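Oxalate-binding protein (Thermotoga maritima, PDB 1O4T) binds oxalate and manganese as a homodimeric cupin and is a putative oxalate decarboxylase. Local coordinates at residues Glu50-His53 / Asn54-Leu58; Val98-Lys101 / Ala102-Cys106. One frame throughout, in Å; residues are numbered along the deposited sequence.

Interaction 1: Glu50-His53 / Asn54-Leu58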
loop_
_atom_site.group_PDB
_atom_site.type_symbol
_atom_site.label_atom_id
_atom_site.label_comp_id
_atom_site.label_asym_id
_atom_site.label_seq_id
_atom_site.Cartn_x
_atom_site.Cartn_y
_atom_site.Cartn_z
ATOM N N GLU A 50 -8.892 -11.041 9.475
ATOM C CA GLU A 50 -9.111 -12.448 9.149
ATOM C C GLU A 50 -8.602 -12.817 7.749
ATOM O O GLU A 50 -7.886 -13.796 7.602
ATOM C CB GLU A 50 -10.594 -12.852 9.293
ATOM C CG GLU A 50 -11.058 -13.055 10.741
ATOM C CD GLU A 50 -12.166 -14.105 10.894
ATOM O OE1 GLU A 50 -12.259 -15.007 10.008
ATOM O OE2 GLU A 50 -12.928 -14.061 11.918
ATOM N N ALA A 51 -8.964 -12.032 6.738
ATOM C CA ALA A 51 -8.383 -12.185 5.413
ATOM C C ALA A 51 -6.852 -12.247 5.513
ATOM O O ALA A 51 -6.202 -13.056 4.843
ATOM C CB ALA A 51 -8.800 -11.015 4.504
ATOM N N MET A 52 -6.278 -11.391 6.364
ATOM C CA MET A 52 -4.816 -11.254 6.451
ATOM C C MET A 52 -4.224 -12.172 7.496
ATOM O O MET A 52 -3.144 -11.911 8.007
ATOM C CB MET A 52 -4.430 -9.787 6.679
ATOM C CG MET A 52 -4.793 -8.926 5.490
ATOM S SD MET A 52 -4.301 -7.234 5.708
ATOM C CE MET A 52 -5.468 -6.695 7.089
ATOM N N HIS A 53 -4.931 -13.273 7.754
ATOM C CA HIS A 53 -4.509 -14.343 8.670
ATOM C C HIS A 53 -4.084 -13.802 10.027
ATOM O O HIS A 53 -3.161 -14.320 10.654
ATOM C CB HIS A 53 -3.380 -15.176 8.045
ATOM C CG HIS A 53 -3.741 -15.806 6.729
ATOM N ND1 HIS A 53 -3.887 -17.171 6.569
ATOM C CD2 HIS A 53 -3.980 -15.259 5.512
ATOM C CE1 HIS A 53 -4.202 -17.437 5.315
ATOM N NE2 HIS A 53 -4.270 -16.291 4.652
ATOM N N ASN A 54 -4.761 -12.752 10.481
ATOM C CA ASN A 54 -4.479 -12.144 11.787
ATOM C C ASN A 54 -3.013 -11.663 11.946
ATOM O O ASN A 54 -2.530 -11.450 13.069
ATOM C CB ASN A 54 -4.906 -13.104 12.932
ATOM C CG ASN A 54 -6.390 -13.537 12.834
ATOM O OD1 ASN A 54 -7.307 -12.702 12.799
ATOM N ND2 ASN A 54 -6.621 -14.852 12.792
ATOM N N LYS A 55 -2.334 -11.443 10.813
ATOM C CA LYS A 55 -0.952 -10.952 10.789
ATOM C C LYS A 55 -0.889 -9.429 10.695
ATOM O O LYS A 55 0.113 -8.816 11.061
ATOM C CB LYS A 55 -0.203 -11.581 9.624
ATOM C CG LYS A 55 -0.037 -13.084 9.761
ATOM C CD LYS A 55 0.907 -13.397 10.917
ATOM C CE LYS A 55 1.244 -14.856 10.988
ATOM N NZ LYS A 55 1.994 -15.153 12.249
ATOM N N ALA A 56 -1.959 -8.837 10.162
ATOM C CA ALA A 56 -2.140 -7.388 10.058
ATOM C C ALA A 56 -3.553 -7.100 10.526
ATOM O O ALA A 56 -4.462 -7.910 10.320
ATOM C CB ALA A 56 -1.944 -6.918 8.638
ATOM N N ARG A 57 -3.749 -5.993 11.213
ATOM C CA ARG A 57 -5.061 -5.698 11.728
ATOM C C ARG A 57 -5.787 -4.576 10.974
ATOM O O ARG A 57 -6.982 -4.370 11.214
ATOM C CB ARG A 57 -5.008 -5.441 13.245
ATOM C CG ARG A 57 -4.595 -4.041 13.691
ATOM C CD ARG A 57 -4.831 -3.818 15.202
ATOM N NE ARG A 57 -4.343 -2.536 15.695
ATOM C CZ ARG A 57 -4.946 -1.364 15.492
ATOM N NH1 ARG A 57 -6.093 -1.275 14.829
ATOM N NH2 ARG A 57 -4.406 -0.267 15.975
ATOM N N LEU A 58 -5.078 -3.868 10.085
ATOM C CA LEU A 58 -5.649 -2.802 9.269
ATOM C C LEU A 58 -5.011 -2.737 7.883
ATOM O O LEU A 58 -3.792 -2.743 7.767
ATOM C CB LEU A 58 -5.411 -1.432 9.931
ATOM C CG LEU A 58 -6.084 -0.234 9.238
ATOM C CD1 LEU A 58 -7.598 -0.318 9.414
ATOM C CD2 LEU A 58 -5.559 1.054 9.795
#

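Interaction 2: Val98-Lys101 / Ala102-Cys106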
loop_
_atom_site.group_PDB
_atom_site.type_symbol
_atom_site.label_atom_id
_atom_site.label_comp_id
_atom_site.label_asym_id
_atom_site.label_seq_id
_atom_site.Cartn_x
_atom_site.Cartn_y
_atom_site.Cartn_z
ATOM N N VAL A 98 7.414 16.261 9.438
ATOM C CA VAL A 98 8.022 16.078 8.129
ATOM C C VAL A 98 6.927 16.301 7.071
ATOM O O VAL A 98 5.896 15.640 7.126
ATOM C CB VAL A 98 8.572 14.636 8.028
ATOM C CG1 VAL A 98 8.950 14.268 6.602
ATOM C CG2 VAL A 98 9.772 14.455 8.979
ATOM N N PRO A 99 7.112 17.232 6.135
ATOM C CA PRO A 99 6.161 17.370 5.045
ATOM C C PRO A 99 6.207 16.194 4.091
ATOM O O PRO A 99 7.291 15.723 3.738
ATOM C CB PRO A 99 6.566 18.656 4.320
ATOM C CG PRO A 99 7.846 19.129 4.926
ATOM C CD PRO A 99 8.190 18.229 6.081
ATOM N N ILE A 100 5.013 15.742 3.695
ATOM C CA ILE A 100 4.852 14.584 2.862
ATOM C C ILE A 100 3.964 14.893 1.667
ATOM O O ILE A 100 3.234 15.913 1.636
ATOM C CB ILE A 100 4.370 13.345 3.657
ATOM C CG1 ILE A 100 3.180 13.608 4.587
ATOM C CG2 ILE A 100 5.510 12.816 4.513
ATOM C CD1 ILE A 100 1.860 13.658 3.911
ATOM N N LYS A 101 4.104 14.020 0.671
ATOM C CA LYS A 101 3.377 14.091 -0.568
ATOM C C LYS A 101 3.256 12.696 -1.175
ATOM O O LYS A 101 3.932 11.736 -0.750
ATOM C CB LYS A 101 4.082 15.029 -1.542
ATOM C CG LYS A 101 5.505 14.627 -1.855
ATOM C CD LYS A 101 6.134 15.615 -2.806
ATOM C CE LYS A 101 7.210 14.944 -3.643
ATOM N NZ LYS A 101 7.879 15.982 -4.470
ATOM N N ALA A 102 2.396 12.624 -2.194
ATOM C CA ALA A 102 2.229 11.439 -3.005
ATOM C C ALA A 102 3.551 10.746 -3.279
ATOM O O ALA A 102 4.527 11.358 -3.711
ATOM C CB ALA A 102 1.534 11.808 -4.312
ATOM N N GLY A 103 3.575 9.451 -3.017
ATOM C CA GLY A 103 4.771 8.654 -3.248
ATOM C C GLY A 103 5.590 8.403 -1.984
ATOM O O GLY A 103 6.457 7.549 -1.972
ATOM N N ASP A 104 5.319 9.154 -0.917
ATOM C CA ASP A 104 6.063 8.978 0.339
ATOM C C ASP A 104 5.564 7.794 1.160
ATOM O O ASP A 104 4.358 7.534 1.288
ATOM C CB ASP A 104 5.994 10.247 1.182
ATOM C CG ASP A 104 6.786 11.399 0.592
ATOM O OD1 ASP A 104 7.624 11.246 -0.346
ATOM O OD2 ASP A 104 6.604 12.545 1.014
ATOM N N VAL A 105 6.504 7.090 1.757
ATOM C CA VAL A 105 6.191 6.034 2.728
ATOM C C VAL A 105 6.459 6.612 4.109
ATOM O O VAL A 105 7.534 7.150 4.336
ATOM C CB VAL A 105 7.082 4.820 2.517
ATOM C CG1 VAL A 105 6.892 3.767 3.617
ATOM C CG2 VAL A 105 6.834 4.228 1.154
ATOM N N CYS A 106 5.484 6.491 5.019
ATOM C CA CYS A 106 5.672 6.880 6.430
ATOM C C CYS A 106 5.626 5.645 7.276
ATOM O O CYS A 106 4.616 4.935 7.249
ATOM C CB CYS A 106 4.577 7.840 6.870
ATOM S SG CYS A 106 4.340 9.229 5.759
#

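Interaction 1: Glu50-His53 / Asn54-Leu58
K55 N donates to M52 O (3.0 Å, N-H...O 163°) and closes a type I' turn from M52 to K55, which overlaps a type I turn from E50 to H53. The two middle residues, H53 and N54, both have positive phi, as a type I' turn requires. The base of the K55 side chain lies beside the turn carbonyls. K55 CB is 3.4 Å from M52 O, and K55 CG is 3.5 Å from H53 O. The lysine chain bends at chi2, and its amine leads away. The side-chain amide of N54 comes no nearer to E50 than 4.0 Å, from N54 OD1 to E50 N. M52 makes the apolar part of the contact. Its chain bends at chi3 (-68°), which brings the end alongside A56. M52 SD touches A56 CB at 3.8 Å, and M52 CE lies 3.6 Å from A56 O. The imidazole of H53 reaches the second subunit: NE2 is hydrogen-bonded to D109 there, and the ring meets F79. R57 forms a salt bridge with E78. Each turn is closed by a backbone bond, H53 N to E50 O in the first and K55 N to M52 O in the second, and the methionine packs against A56 as the chain enters strand 56-64. A56 N and A56 O are buried here with no polar partner in the model. The methyl CE of M52 beside A56 O is apolar and cannot serve as a hydrogen-bond donor.

Interaction 2: Val98-Lys101 / Ala102-Cys106
D104 folds its carboxylate back onto K101 and I100, across the type II turn from K101 to D104. D104 CB starts the path 3.2 Å from K101 O. CG stands anti to its own carbonyl carbon (chi1 -70°), which keeps it near K101 O and swings the carboxylate toward strand 98-101. There D104 OD2 accepts a hydrogen bond from K101 N at 2.9 Å. The N-H comes from above the carboxylate plane, about 50° out of it. D104 OD2 also lies 3.3 Å from I100 CA. OD1 forms a salt bridge with R22 of the second subunit. The backbone completes the grip: D104 N donates to K101 O at 2.9 Å. D104 thus holds both the N and the O of K101. With an alanine here, K101 N would probably lose this acceptor and R22 of the second subunit its charge mate. G103 has phi 99°, where a side chain would press on the preceding carbonyl O. Farther in, C106 SG touches I100 CG2 at 4.0 Å. The turn joins strand 96-101 to strand 104-108, each the outermost strand of its sheet within this chain. D104 and C106 make backbone hydrogen bonds to I84 and Y82 of strand 78-86, and I100 makes them to G89 of strand 88-93. On the far side, D104 to C106 pair antiparallel with a strand of the second subunit, so the sheet runs on across the dimer.

Interaction 1 comes first along the chain, and interaction 2 follows it. Their centres are 25 Å apart, and their nearest atoms are about 11 Å apart, so they do not touch. Both reach the larger sheet of the double-stranded beta-helix, through strands 56-64 and 104-108. The oxalate lies nearer to 50-58: the side chain of L58 is about 4 Å from it. The side chain of R57 is about 6 Å from the manganese. The C106 side chain in 98-106 is about 9 Å from the oxalate and about 10 Å from the manganese. It is also about 4 Å from the side chain of Y82, which binds oxalate. Both contacts also touch the second subunit.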